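Local coordinates for peptide chain release factor subunit 1 (Aeropyrum pernix, PDB 3AGK), which probably directs the release of the finished polypeptide from the ribosome in response to the stop codons UAA, UAG and UGA, at residues Y38-L52 and P114-K126. Sequence-based numbering, arbitrary orientation.
Sequences YIPPGRPLSDVMTLL and PEPIRVFYYRTDK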
loop_
_atom_site.group_PDB
_atom_site.type_symbol
_atom_site.label_atom_id
_atom_site.label_comp_id
_atom_site.label_asym_id
_atom_site.label_seq_id
_atom_site.Cartn_x
_atom_site.Cartn_y
_atom_site.Cartn_z
ATOM N N TYR A 38 -0.853 13.033 17.536
ATOM C CA TYR A 38 -2.025 12.174 17.703
ATOM C C TYR A 38 -2.434 12.119 19.171
ATOM O O TYR A 38 -1.619 11.803 20.036
ATOM C CB TYR A 38 -1.700 10.746 17.277
ATOM C CG TYR A 38 -1.445 10.504 15.805
ATOM C CD1 TYR A 38 -0.284 10.957 15.185
ATOM C CD2 TYR A 38 -2.337 9.753 15.050
ATOM C CE1 TYR A 38 -0.047 10.702 13.830
ATOM C CE2 TYR A 38 -2.111 9.491 13.709
ATOM C CZ TYR A 38 -0.970 9.964 13.098
ATOM O OH TYR A 38 -0.764 9.687 11.760
ATOM N N ILE A 39 -3.697 12.396 19.461
ATOM C CA ILE A 39 -4.164 12.445 20.842
ATOM C C ILE A 39 -5.325 11.492 21.110
ATOM O O ILE A 39 -6.418 11.679 20.590
ATOM C CB ILE A 39 -4.615 13.858 21.209
ATOM C CG1 ILE A 39 -3.513 14.879 20.864
ATOM C CG2 ILE A 39 -5.046 13.910 22.682
ATOM C CD1 ILE A 39 -3.984 16.334 20.939
ATOM N N PRO A 40 -5.090 10.461 21.929
ATOM C CA PRO A 40 -6.153 9.493 22.226
ATOM C C PRO A 40 -7.283 10.118 23.036
ATOM O O PRO A 40 -7.099 11.159 23.662
ATOM C CB PRO A 40 -5.433 8.439 23.076
ATOM C CG PRO A 40 -3.988 8.597 22.739
ATOM C CD PRO A 40 -3.798 10.062 22.511
ATOM N N PRO A 41 -8.454 9.478 23.037
ATOM C CA PRO A 41 -9.573 10.012 23.822
ATOM C C PRO A 41 -9.249 10.013 25.321
ATOM O O PRO A 41 -9.635 10.926 26.042
ATOM C CB PRO A 41 -10.720 9.046 23.509
ATOM C CG PRO A 41 -10.305 8.332 22.254
ATOM C CD PRO A 41 -8.817 8.263 22.290
ATOM N N GLY A 42 -8.525 9.010 25.788
ATOM C CA GLY A 42 -8.142 8.981 27.187
ATOM C C GLY A 42 -7.260 10.135 27.654
ATOM O O GLY A 42 -7.059 10.312 28.855
ATOM N N ARG A 43 -6.750 10.933 26.721
ATOM C CA ARG A 43 -5.704 11.903 27.041
ATOM C C ARG A 43 -6.157 13.367 27.148
ATOM O O ARG A 43 -6.398 14.026 26.137
ATOM C CB ARG A 43 -4.578 11.779 26.016
ATOM C CG ARG A 43 -3.394 12.712 26.281
ATOM C CD ARG A 43 -2.798 12.448 27.658
ATOM N NE ARG A 43 -2.532 11.028 27.848
ATOM C CZ ARG A 43 -2.323 10.461 29.027
ATOM N NH1 ARG A 43 -2.361 11.194 30.135
ATOM N NH2 ARG A 43 -2.079 9.159 29.095
ATOM N N PRO A 44 -6.219 13.898 28.380
ATOM C CA PRO A 44 -6.619 15.291 28.642
ATOM C C PRO A 44 -5.762 16.319 27.901
ATOM O O PRO A 44 -4.526 16.258 27.940
ATOM C CB PRO A 44 -6.402 15.446 30.150
ATOM C CG PRO A 44 -6.366 14.053 30.696
ATOM C CD PRO A 44 -5.825 13.187 29.608
ATOM N N LEU A 45 -6.414 17.278 27.254
ATOM C CA LEU A 45 -5.711 18.249 26.430
ATOM C C LEU A 45 -4.767 19.132 27.249
ATOM O O LEU A 45 -3.802 19.689 26.719
ATOM C CB LEU A 45 -6.701 19.104 25.630
ATOM C CG LEU A 45 -7.591 18.389 24.602
ATOM C CD1 LEU A 45 -8.570 19.362 23.923
ATOM C CD2 LEU A 45 -6.765 17.652 23.562
ATOM N N SER A 46 -5.025 19.257 28.545
ATOM C CA SER A 46 -4.130 20.040 29.380
ATOM C C SER A 46 -2.759 19.345 29.492
ATOM O O SER A 46 -1.727 20.013 29.596
ATOM C CB SER A 46 -4.740 20.268 30.755
ATOM O OG SER A 46 -4.847 19.046 31.451
ATOM N N ASP A 47 -2.770 18.009 29.456
ATOM C CA ASP A 47 -1.547 17.189 29.427
ATOM C C ASP A 47 -0.759 17.441 28.145
ATOM O O ASP A 47 0.464 17.659 28.169
ATOM C CB ASP A 47 -1.893 15.698 29.500
ATOM C CG ASP A 47 -2.378 15.271 30.877
ATOM O OD1 ASP A 47 -2.464 16.132 31.781
ATOM O OD2 ASP A 47 -2.670 14.067 31.050
ATOM N N VAL A 48 -1.473 17.415 27.021
ATOM C CA VAL A 48 -0.860 17.657 25.723
ATOM C C VAL A 48 -0.289 19.072 25.675
ATOM O O VAL A 48 0.820 19.291 25.192
ATOM C CB VAL A 48 -1.875 17.465 24.583
ATOM C CG1 VAL A 48 -1.175 17.557 23.232
ATOM C CG2 VAL A 48 -2.605 16.112 24.742
ATOM N N MET A 49 -1.062 20.019 26.194
ATOM C CA MET A 49 -0.684 21.424 26.256
ATOM C C MET A 49 0.649 21.637 26.999
ATOM O O MET A 49 1.526 22.363 26.529
ATOM C CB MET A 49 -1.822 22.192 26.939
ATOM C CG MET A 49 -2.113 23.568 26.381
ATOM S SD MET A 49 -2.318 23.689 24.589
ATOM C CE MET A 49 -1.656 25.339 24.417
ATOM N N THR A 50 0.788 20.998 28.161
ATOM C CA THR A 50 2.041 20.996 28.917
ATOM C C THR A 50 3.193 20.391 28.103
ATOM O O THR A 50 4.289 20.954 28.047
ATOM C CB THR A 50 1.888 20.234 30.247
ATOM O OG1 THR A 50 0.956 20.924 31.079
ATOM C CG2 THR A 50 3.240 20.130 30.983
ATOM N N LEU A 51 2.936 19.261 27.450
ATOM C CA LEU A 51 3.943 18.635 26.596
ATOM C C LEU A 51 4.391 19.552 25.437
ATOM O O LEU A 51 5.575 19.704 25.187
ATOM C CB LEU A 51 3.431 17.290 26.067
ATOM C CG LEU A 51 4.407 16.478 25.202
ATOM C CD1 LEU A 51 4.098 14.984 25.270
ATOM C CD2 LEU A 51 4.382 16.964 23.754
ATOM N N LEU A 52 3.449 20.163 24.729
ATOM C CA LEU A 52 3.805 21.078 23.652
ATOM C C LEU A 52 4.580 22.277 24.190
ATOM O O LEU A 52 5.502 22.766 23.543
ATOM C CB LEU A 52 2.552 21.567 22.911
ATOM C CG LEU A 52 1.795 20.528 22.091
ATOM C CD1 LEU A 52 0.598 21.159 21.413
ATOM C CD2 LEU A 52 2.721 19.864 21.069
ATOM N N PRO A 114 -11.829 8.320 11.638
ATOM C CA PRO A 114 -13.008 7.441 11.669
ATOM C C PRO A 114 -12.832 6.383 12.748
ATOM O O PRO A 114 -13.801 5.859 13.302
ATOM C CB PRO A 114 -13.002 6.775 10.284
ATOM C CG PRO A 114 -11.958 7.471 9.479
ATOM C CD PRO A 114 -11.008 8.114 10.433
ATOM N N GLU A 115 -11.569 6.096 13.032
ATOM C CA GLU A 115 -11.143 5.077 13.974
ATOM C C GLU A 115 -10.545 5.737 15.218
ATOM O O GLU A 115 -9.826 6.726 15.113
ATOM C CB GLU A 115 -10.054 4.225 13.313
ATOM C CG GLU A 115 -8.750 5.006 12.993
ATOM C CD GLU A 115 -8.596 5.367 11.519
ATOM O OE1 GLU A 115 -9.621 5.505 10.828
ATOM O OE2 GLU A 115 -7.452 5.514 11.042
ATOM N N PRO A 116 -10.820 5.178 16.405
ATOM C CA PRO A 116 -10.243 5.749 17.626
ATOM C C PRO A 116 -8.745 5.463 17.698
ATOM O O PRO A 116 -8.331 4.314 17.568
ATOM C CB PRO A 116 -10.963 4.997 18.756
ATOM C CG PRO A 116 -12.059 4.212 18.093
ATOM C CD PRO A 116 -11.636 3.988 16.681
ATOM N N ILE A 117 -7.940 6.497 17.882
ATOM C CA ILE A 117 -6.522 6.285 18.104
ATOM C C ILE A 117 -6.331 5.946 19.579
ATOM O O ILE A 117 -7.166 6.314 20.412
ATOM C CB ILE A 117 -5.711 7.523 17.700
ATOM C CG1 ILE A 117 -6.560 8.778 17.854
ATOM C CG2 ILE A 117 -5.298 7.431 16.249
ATOM C CD1 ILE A 117 -5.922 10.005 17.235
ATOM N N ARG A 118 -5.259 5.226 19.905
ATOM C CA ARG A 118 -5.036 4.811 21.285
ATOM C C ARG A 118 -3.666 5.213 21.800
ATOM O O ARG A 118 -3.480 5.377 23.008
ATOM C CB ARG A 118 -5.260 3.304 21.460
ATOM C CG ARG A 118 -6.529 2.961 22.248
ATOM C CD ARG A 118 -7.706 3.788 21.744
ATOM N NE ARG A 118 -8.916 3.674 22.561
ATOM C CZ ARG A 118 -9.901 2.809 22.328
ATOM N NH1 ARG A 118 -9.819 1.963 21.309
ATOM N NH2 ARG A 118 -10.967 2.785 23.117
ATOM N N VAL A 119 -2.719 5.392 20.881
ATOM C CA VAL A 119 -1.345 5.717 21.263
ATOM C C VAL A 119 -0.965 7.158 20.936
ATOM O O VAL A 119 -0.886 7.558 19.767
ATOM C CB VAL A 119 -0.317 4.737 20.654
ATOM C CG1 VAL A 119 -0.713 4.327 19.256
ATOM C CG2 VAL A 119 1.102 5.345 20.677
ATOM N N PHE A 120 -0.746 7.943 21.984
ATOM C CA PHE A 120 -0.305 9.319 21.801
ATOM C C PHE A 120 0.977 9.320 20.996
ATOM O O PHE A 120 1.814 8.440 21.158
ATOM C CB PHE A 120 -0.078 10.007 23.142
ATOM C CG PHE A 120 0.487 11.389 23.017
ATOM C CD1 PHE A 120 -0.331 12.460 22.720
ATOM C CD2 PHE A 120 1.840 11.620 23.207
ATOM C CE1 PHE A 120 0.181 13.744 22.608
ATOM C CE2 PHE A 120 2.362 12.897 23.101
ATOM C CZ PHE A 120 1.535 13.960 22.803
ATOM N N TYR A 121 1.133 10.294 20.119
ATOM C CA TYR A 121 2.340 10.356 19.321
ATOM C C TYR A 121 2.598 11.814 18.995
ATOM O O TYR A 121 1.673 12.555 18.661
ATOM C CB TYR A 121 2.159 9.533 18.048
ATOM C CG TYR A 121 3.404 9.351 17.211
ATOM C CD1 TYR A 121 4.267 8.283 17.438
ATOM C CD2 TYR A 121 3.710 10.228 16.179
ATOM C CE1 TYR A 121 5.410 8.101 16.667
ATOM C CE2 TYR A 121 4.848 10.052 15.399
ATOM C CZ TYR A 121 5.693 8.987 15.652
ATOM O OH TYR A 121 6.815 8.805 14.885
ATOM N N TYR A 122 3.849 12.229 19.131
ATOM C CA TYR A 122 4.248 13.578 18.771
ATOM C C TYR A 122 5.538 13.486 17.997
ATOM O O TYR A 122 6.456 12.770 18.398
ATOM C CB TYR A 122 4.469 14.442 20.010
ATOM C CG TYR A 122 5.287 15.690 19.715
ATOM C CD1 TYR A 122 4.687 16.828 19.217
ATOM C CD2 TYR A 122 6.668 15.715 19.908
ATOM C CE1 TYR A 122 5.419 17.966 18.931
ATOM C CE2 TYR A 122 7.414 16.856 19.626
ATOM C CZ TYR A 122 6.772 17.977 19.137
ATOM O OH TYR A 122 7.470 19.121 18.842
ATOM N N ARG A 123 5.642 14.209 16.894
ATOM C CA ARG A 123 6.902 14.157 16.173
ATOM C C ARG A 123 7.157 15.350 15.265
ATOM O O ARG A 123 6.229 15.976 14.757
ATOM C CB ARG A 123 6.999 12.849 15.391
ATOM C CG ARG A 123 8.363 12.568 14.836
ATOM C CD ARG A 123 8.541 11.079 14.702
ATOM N NE ARG A 123 9.913 10.686 14.969
ATOM C CZ ARG A 123 10.751 10.239 14.043
ATOM N NH1 ARG A 123 10.337 10.108 12.792
ATOM N NH2 ARG A 123 11.992 9.910 14.373
ATOM N N THR A 124 8.433 15.676 15.094
ATOM C CA THR A 124 8.829 16.647 14.087
ATOM C C THR A 124 9.743 15.948 13.103
ATOM O O THR A 124 10.723 15.328 13.492
ATOM C CB THR A 124 9.510 17.875 14.693
ATOM O OG1 THR A 124 10.581 17.466 15.553
ATOM C CG2 THR A 124 8.508 18.676 15.484
ATOM N N ASP A 125 9.407 16.026 11.825
ATOM C CA ASP A 125 10.174 15.308 10.825
ATOM C C ASP A 125 10.218 16.088 9.529
ATOM O O ASP A 125 9.685 17.198 9.451
ATOM C CB ASP A 125 9.594 13.913 10.594
ATOM C CG ASP A 125 10.671 12.873 10.344
ATOM O OD1 ASP A 125 10.685 11.849 11.055
ATOM O OD2 ASP A 125 11.509 13.081 9.444
ATOM N N LYS A 126 10.870 15.506 8.526
ATOM C CA LYS A 126 10.964 16.105 7.199
ATOM C C LYS A 126 9.655 15.858 6.425
ATOM O O LYS A 126 9.437 16.402 5.332
ATOM C CB LYS A 126 12.194 15.557 6.453
ATOM C CG LYS A 126 13.535 15.865 7.150
ATOM C CD LYS A 126 14.711 15.097 6.538
ATOM C CE LYS A 126 16.014 15.330 7.310
ATOM N NZ LYS A 126 17.151 14.504 6.780
#
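Three apolar side chains meet the rim of the Phe-120 ring near its plane: Ile-39 through CG1, Val-48 through CG1 and Pro-40 through CD. Leu-51 reaches from helix 45-58 toward the ring from the opposite direction, its CD1 3.5 Å from Phe-120 CE2. With CG anti to the backbone nitrogen (chi1 175°), Phe-120 directs its ring from just ahead of strand 121-125 toward helix 45-58, and CD1 passes 3.0 Å from Tyr-38 O. On the other side of the sheet the Tyr-38 ring has Ile-117 CG2 at its edge, 3.9 Å from CD2, while Tyr-121 runs alongside, pointing the same way; Phe-132 meets both tyrosine rings, and Tyr-38 OH hydrogen-bonds to Ile-129 O. Farther along the helix, Leu-52 CD2 lies 3.9 Å from Tyr-122 CE1, and Leu-82 of helix 65-82 backs both Val-48 and Leu-52. With an alanine here in place of Phe-120, Leu-51 CD1 and Val-48 CG1 are likely to lose the ring they pack on, opening a gap beside the helix. The backbones are joined by the antiparallel hydrogen-bonded pair Tyr-38 and Tyr-121: Tyr-38 N gives a nearly straight bond to Tyr-121 O (2.8 Å, 170°), and Tyr-121 N returns one to a lone pair of Tyr-38 O (3.1 Å). Beyond this pair the regular ladder stops, but the chains stay close, with Pro-40 CG 3.3 Å from Arg-118 O. This is one edge of the four-stranded antiparallel sheet, where inner strand 34-39 pairs with outer strand 121-125 and helices pack on both faces, an alpha/beta sandwich in eRF1 domain 1.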